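Local atomic coordinates of glutathione S-transferase (Ceriporiopsis subvermispora, PDB entry 6J3E), a protein that probably transfers glutathione to electrophilic substrates as a serine-type fungal glutathione S-transferase, with a thioredoxin-like N-terminal domain and a helical C-terminal domain. Residues N32-P37 and P98-V103; P72-P77 and R91-T96. All coordinates share one frame; numbering follows the deposited sequence.

Contact 1 of 2, residues N32-P37 and P98-V103; sequences NFKGIP and PDTPVV
K34 and T100 bring the two backbones to 5.3 Å between their CA atoms, where the last turn of helix 22-34 meets the irregular chain 98-103; the two chains run at 134° to each other where they touch (residues 33-36 against 100-103). The helix stops in a Schellman motif with G35, at positive phi, as the C-prime residue. K34 is the main anchor. Its extended chain crosses T100 at about a right angle and bends only at the last torsion (chi4 -69°), which carries NZ to P101. There K34 NZ donates to P101 O at 3.0 Å, from above the carbonyl plane, and adds a weak bond to T100 OG1. The ammonium's strongest partner is D94 of helix 86-96, with which it forms a salt bridge, while T100 OG1 also bonds to the carbonyl of Y97. On the apolar flank, F33 CE2 packs on P101 CB at 3.3 Å and F33 CD2 on V103 CG1 at 3.9 Å, the ring crossing P101 obliquely. Y250 meets the F33 ring edge-to-face. One lysine thus serves a carboxylate and a loop carbonyl together, so the inter-domain linker is pinned to the thioredoxin-like domain by charge as well as by apolar packing.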
loop_
_atom_site.group_PDB
_atom_site.type_symbol
_atom_site.label_atom_id
_atom_site.label_comp_id
_atom_site.label_asym_id
_atom_site.label_seq_id
_atom_site.Cartn_x
_atom_site.Cartn_y
_atom_site.Cartn_z
ATOM N N ASN A 32 -1.716 -3.405 25.134
ATOM C CA ASN A 32 -2.753 -2.773 25.952
ATOM C C ASN A 32 -4.151 -3.152 25.468
ATOM O O ASN A 32 -5.040 -3.431 26.279
ATOM C CB ASN A 32 -2.574 -1.251 25.945
ATOM C CG ASN A 32 -1.331 -0.797 26.710
ATOM O OD1 ASN A 32 -0.654 -1.603 27.361
ATOM N ND2 ASN A 32 -1.037 0.499 26.652
ATOM N N PHE A 33 -4.368 -3.171 24.152
ATOM C CA PHE A 33 -5.693 -3.472 23.623
ATOM C C PHE A 33 -6.023 -4.948 23.755
ATOM O O PHE A 33 -7.183 -5.310 23.977
ATOM C CB PHE A 33 -5.785 -3.041 22.161
ATOM C CG PHE A 33 -7.028 -3.521 21.455
ATOM C CD1 PHE A 33 -8.218 -2.804 21.548
ATOM C CD2 PHE A 33 -7.000 -4.675 20.692
ATOM C CE1 PHE A 33 -9.361 -3.229 20.897
ATOM C CE2 PHE A 33 -8.128 -5.119 20.043
ATOM C CZ PHE A 33 -9.320 -4.389 20.141
ATOM N N LYS A 34 -5.025 -5.820 23.588
ATOM C CA LYS A 34 -5.260 -7.243 23.813
ATOM C C LYS A 34 -5.375 -7.577 25.293
ATOM O O LYS A 34 -5.940 -8.624 25.636
ATOM C CB LYS A 34 -4.149 -8.084 23.183
ATOM C CG LYS A 34 -4.294 -8.279 21.682
ATOM C CD LYS A 34 -3.183 -9.169 21.157
ATOM C CE LYS A 34 -3.481 -9.633 19.739
ATOM N NZ LYS A 34 -4.635 -10.592 19.673
ATOM N N GLY A 35 -4.869 -6.710 26.163
ATOM C CA GLY A 35 -4.974 -6.919 27.587
ATOM C C GLY A 35 -3.946 -7.857 28.167
ATOM O O GLY A 35 -4.194 -8.438 29.229
ATOM N N ILE A 36 -2.795 -8.022 27.514
ATOM C CA ILE A 36 -1.750 -8.939 27.971
ATOM C C ILE A 36 -0.811 -8.195 28.913
ATOM O O ILE A 36 -0.348 -7.090 28.594
ATOM C CB ILE A 36 -0.994 -9.554 26.782
ATOM C CG1 ILE A 36 -1.993 -10.164 25.797
ATOM C CG2 ILE A 36 -0.019 -10.622 27.261
ATOM C CD1 ILE A 36 -1.392 -10.616 24.486
ATOM N N PRO A 37 -0.528 -8.738 30.093
ATOM C CA PRO A 37 0.422 -8.082 30.994
ATOM C C PRO A 37 1.830 -8.199 30.456
ATOM O O PRO A 37 2.204 -9.205 29.844
ATOM C CB PRO A 37 0.276 -8.869 32.297
ATOM C CG PRO A 37 -0.156 -10.222 31.841
ATOM C CD PRO A 37 -1.072 -9.977 30.674
ATOM N N PRO A 98 -5.260 -16.596 21.725
ATOM C CA PRO A 98 -6.411 -16.491 20.814
ATOM C C PRO A 98 -7.671 -16.004 21.478
ATOM O O PRO A 98 -8.597 -15.590 20.770
ATOM C CB PRO A 98 -6.580 -17.928 20.310
ATOM C CG PRO A 98 -6.099 -18.751 21.460
ATOM C CD PRO A 98 -4.910 -17.996 22.010
ATOM N N ASP A 99 -7.747 -16.037 22.806
ATOM C CA ASP A 99 -8.932 -15.561 23.503
ATOM C C ASP A 99 -8.913 -14.056 23.759
ATOM O O ASP A 99 -9.849 -13.541 24.383
ATOM C CB ASP A 99 -9.109 -16.320 24.828
ATOM C CG ASP A 99 -9.434 -17.801 24.616
ATOM O OD1 ASP A 99 -10.197 -18.130 23.689
ATOM O OD2 ASP A 99 -8.915 -18.637 25.384
ATOM N N THR A 100 -7.871 -13.333 23.283
ATOM C CA THR A 100 -7.837 -11.876 23.336
ATOM C C THR A 100 -8.374 -11.289 22.035
ATOM O O THR A 100 -8.458 -11.989 21.017
ATOM C CB THR A 100 -6.405 -11.379 23.578
ATOM O OG1 THR A 100 -5.511 -11.968 22.623
ATOM C CG2 THR A 100 -5.945 -11.697 24.985
ATOM N N PRO A 101 -8.740 -10.004 22.025
ATOM C CA PRO A 101 -9.278 -9.399 20.788
ATOM C C PRO A 101 -8.298 -9.516 19.627
ATOM O O PRO A 101 -7.158 -9.062 19.708
ATOM C CB PRO A 101 -9.514 -7.935 21.184
ATOM C CG PRO A 101 -9.643 -7.948 22.669
ATOM C CD PRO A 101 -8.741 -9.048 23.150
ATOM N N VAL A 102 -8.755 -10.141 18.538
ATOM C CA VAL A 102 -7.935 -10.312 17.343
ATOM C C VAL A 102 -7.659 -8.964 16.692
ATOM O O VAL A 102 -8.560 -8.119 16.570
ATOM C CB VAL A 102 -8.640 -11.261 16.362
ATOM C CG1 VAL A 102 -7.972 -11.220 15.001
ATOM C CG2 VAL A 102 -8.646 -12.683 16.912
ATOM N N VAL A 103 -6.406 -8.741 16.269
ATOM C CA VAL A 103 -6.070 -7.521 15.544
ATOM C C VAL A 103 -5.775 -7.760 14.066
ATOM O O VAL A 103 -5.895 -6.815 13.275
ATOM C CB VAL A 103 -4.905 -6.750 16.200
ATOM C CG1 VAL A 103 -5.266 -6.340 17.621
ATOM C CG2 VAL A 103 -3.614 -7.532 16.148
#

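Contact 2 of 2, residues P72-P77 and R91-T96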
loop_
_atom_site.group_PDB
_atom_site.type_symbol
_atom_site.label_atom_id
_atom_site.label_comp_id
_atom_site.label_asym_id
_atom_site.label_seq_id
_atom_site.Cartn_x
_atom_site.Cartn_y
_atom_site.Cartn_z
ATOM N N PRO A 72 10.341 -2.399 18.363
ATOM C CA PRO A 72 10.033 -3.263 19.511
ATOM C C PRO A 72 10.497 -4.711 19.375
ATOM O O PRO A 72 10.567 -5.241 18.265
ATOM C CB PRO A 72 8.504 -3.216 19.565
ATOM C CG PRO A 72 8.101 -3.003 18.141
ATOM C CD PRO A 72 9.123 -2.046 17.609
ATOM N N VAL A 73 10.804 -5.336 20.506
ATOM C CA VAL A 73 10.945 -6.784 20.600
ATOM C C VAL A 73 10.234 -7.244 21.866
ATOM O O VAL A 73 10.233 -6.536 22.879
ATOM C CB VAL A 73 12.426 -7.206 20.606
ATOM C CG1 VAL A 73 12.556 -8.683 20.864
ATOM C CG2 VAL A 73 13.070 -6.874 19.279
ATOM N N ILE A 74 9.611 -8.413 21.817
ATOM C CA ILE A 74 9.065 -9.005 23.032
ATOM C C ILE A 74 9.677 -10.383 23.240
ATOM O O ILE A 74 9.980 -11.099 22.280
ATOM C CB ILE A 74 7.523 -9.106 23.030
ATOM C CG1 ILE A 74 7.028 -9.982 21.880
ATOM C CG2 ILE A 74 6.900 -7.723 23.019
ATOM C CD1 ILE A 74 5.586 -10.408 22.042
ATOM N N HIS A 75 9.873 -10.745 24.512
ATOM C CA HIS A 75 10.183 -12.116 24.896
ATOM C C HIS A 75 9.088 -12.636 25.811
ATOM O O HIS A 75 8.759 -12.002 26.824
ATOM C CB HIS A 75 11.534 -12.267 25.594
ATOM C CG HIS A 75 11.761 -13.654 26.104
ATOM N ND1 HIS A 75 12.002 -14.717 25.262
ATOM C CD2 HIS A 75 11.714 -14.168 27.358
ATOM C CE1 HIS A 75 12.118 -15.823 25.975
ATOM N NE2 HIS A 75 11.954 -15.516 27.250
ATOM N N ASP A 76 8.531 -13.790 25.441
ATOM C CA ASP A 76 7.395 -14.408 26.116
ATOM C C ASP A 76 7.901 -15.622 26.874
ATOM O O ASP A 76 8.045 -16.704 26.283
ATOM C CB ASP A 76 6.317 -14.810 25.104
ATOM C CG ASP A 76 5.029 -15.266 25.771
ATOM O OD1 ASP A 76 4.957 -15.184 27.020
ATOM O OD2 ASP A 76 4.081 -15.677 25.057
ATOM N N PRO A 77 8.217 -15.495 28.166
ATOM C CA PRO A 77 8.732 -16.658 28.902
ATOM C C PRO A 77 7.732 -17.803 28.945
ATOM O O PRO A 77 8.139 -18.974 28.970
ATOM C CB PRO A 77 9.034 -16.083 30.293
ATOM C CG PRO A 77 8.116 -14.924 30.421
ATOM C CD PRO A 77 7.989 -14.338 29.050
ATOM N N ARG A 91 0.927 -10.545 15.024
ATOM C CA ARG A 91 0.469 -11.859 14.581
ATOM C C ARG A 91 0.757 -12.908 15.631
ATOM O O ARG A 91 -0.078 -13.786 15.880
ATOM C CB ARG A 91 1.121 -12.254 13.258
ATOM C CG ARG A 91 0.740 -11.327 12.113
ATOM C CD ARG A 91 1.388 -11.732 10.806
ATOM N NE ARG A 91 0.761 -11.078 9.674
ATOM C CZ ARG A 91 1.024 -9.840 9.310
ATOM N NH1 ARG A 91 0.402 -9.331 8.247
ATOM N NH2 ARG A 91 1.907 -9.081 9.997
ATOM N N TYR A 92 1.944 -12.839 16.242
ATOM C CA TYR A 92 2.264 -13.772 17.307
ATOM C C TYR A 92 1.277 -13.638 18.452
ATOM O O TYR A 92 0.812 -14.640 19.000
ATOM C CB TYR A 92 3.681 -13.535 17.800
ATOM C CG TYR A 92 3.937 -14.254 19.089
ATOM C CD1 TYR A 92 4.380 -15.577 19.087
ATOM C CD2 TYR A 92 3.719 -13.620 20.316
ATOM C CE1 TYR A 92 4.613 -16.247 20.267
ATOM C CE2 TYR A 92 3.944 -14.283 21.502
ATOM C CZ TYR A 92 4.394 -15.595 21.469
ATOM O OH TYR A 92 4.606 -16.245 22.648
ATOM N N LEU A 93 0.964 -12.408 18.846
ATOM C CA LEU A 93 0.010 -12.222 19.933
ATOM C C LEU A 93 -1.375 -12.764 19.568
ATOM O O LEU A 93 -2.050 -13.367 20.416
ATOM C CB LEU A 93 -0.056 -10.746 20.310
ATOM C CG LEU A 93 1.273 -10.237 20.861
ATOM C CD1 LEU A 93 1.170 -8.774 21.244
ATOM C CD2 LEU A 93 1.702 -11.108 22.033
ATOM N N ASP A 94 -1.819 -12.553 18.314
ATOM C CA ASP A 94 -3.070 -13.154 17.835
ATOM C C ASP A 94 -3.045 -14.666 18.025
ATOM O O ASP A 94 -4.001 -15.262 18.526
ATOM C CB ASP A 94 -3.297 -12.847 16.344
ATOM C CG ASP A 94 -4.102 -11.570 16.085
ATOM O OD1 ASP A 94 -4.448 -10.840 17.043
ATOM O OD2 ASP A 94 -4.369 -11.287 14.882
ATOM N N LYS A 95 -1.946 -15.297 17.617
ATOM C CA LYS A 95 -1.891 -16.745 17.494
ATOM C C LYS A 95 -1.582 -17.420 18.825
ATOM O O LYS A 95 -1.984 -18.566 19.049
ATOM C CB LYS A 95 -0.861 -17.118 16.419
ATOM C CG LYS A 95 -0.097 -18.401 16.670
ATOM C CD LYS A 95 1.312 -18.319 16.112
ATOM C CE LYS A 95 2.201 -19.432 16.676
ATOM N NZ LYS A 95 3.649 -19.163 16.420
ATOM N N THR A 96 -0.918 -16.729 19.733
ATOM C CA THR A 96 -0.571 -17.355 20.998
ATOM C C THR A 96 -1.626 -17.111 22.073
ATOM O O THR A 96 -1.787 -17.948 22.968
ATOM C CB THR A 96 0.818 -16.861 21.432
ATOM O OG1 THR A 96 1.768 -17.220 20.422
ATOM C CG2 THR A 96 1.263 -17.465 22.761
#
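Y92 reaches from helix 86-96 down to strand 73-76, and its ring overlaps the end of I74, Y92 CD2 lying 4.1 Å from I74 CD1. Its CG stands anti to the backbone N (chi1 167°), which sends the ring off the helix and its hydroxyl to the carboxylate of D76. Y92 OH donates to D76 OD2, which sits at the ring edge, in its plane; the modelled 2.5 Å between Y92 OH and D76 OD2 is less certain, because the hydroxyl is crowded by another atom. The carboxylate stands nearly perpendicular to the ring, and D76 OD2 also bonds to the hydroxyl of Y97, so the hydroxyls of Y92 and Y97 both appear to converge on this one oxygen of D76, a buried residue. T96 OG1 lies over one face of the Y92 ring, toward the rim, and donates to Y92 O at 3.1 Å, one helical turn back. A phenylalanine in place of Y92 would probably leave the D76 carboxylate with one hydroxyl partner fewer inside the protein. Beside the ring, I74 CD1 meets L93 CD2 at 3.9 Å. The axes of strand 73-76 and of the helical segment 91-96 run nearly parallel, 24° apart, and come within 11.6 Å, a helix-on-sheet layer of the thioredoxin-like fold. I74 also touches F7 and I83 on the flanking strands 5-9 and 81-84, while L93 leans on L31 and K34 of helix 22-34.

The two contacts lie with their centres about 11 Å apart, on the same side of the chain's centre. Along the sequence the order is 32-37, 72-77, 91-96, 98-103, so contact 2 falls wholly between the two halves of contact 1. Helix 86-96 ties them together: contact 2 seats it on the mixed four-stranded sheet, and the linker that follows it turns back onto the end of helix 22-34 in contact 1. D94, on the shared helix, links the two: besides its lysine partner it probably accepts from V103 N. Sheet, two helices and the start of the linker to the C-terminal domain are thereby joined in one corner of the fold, with glutathione-binding S86 at the beginning of the shared helix.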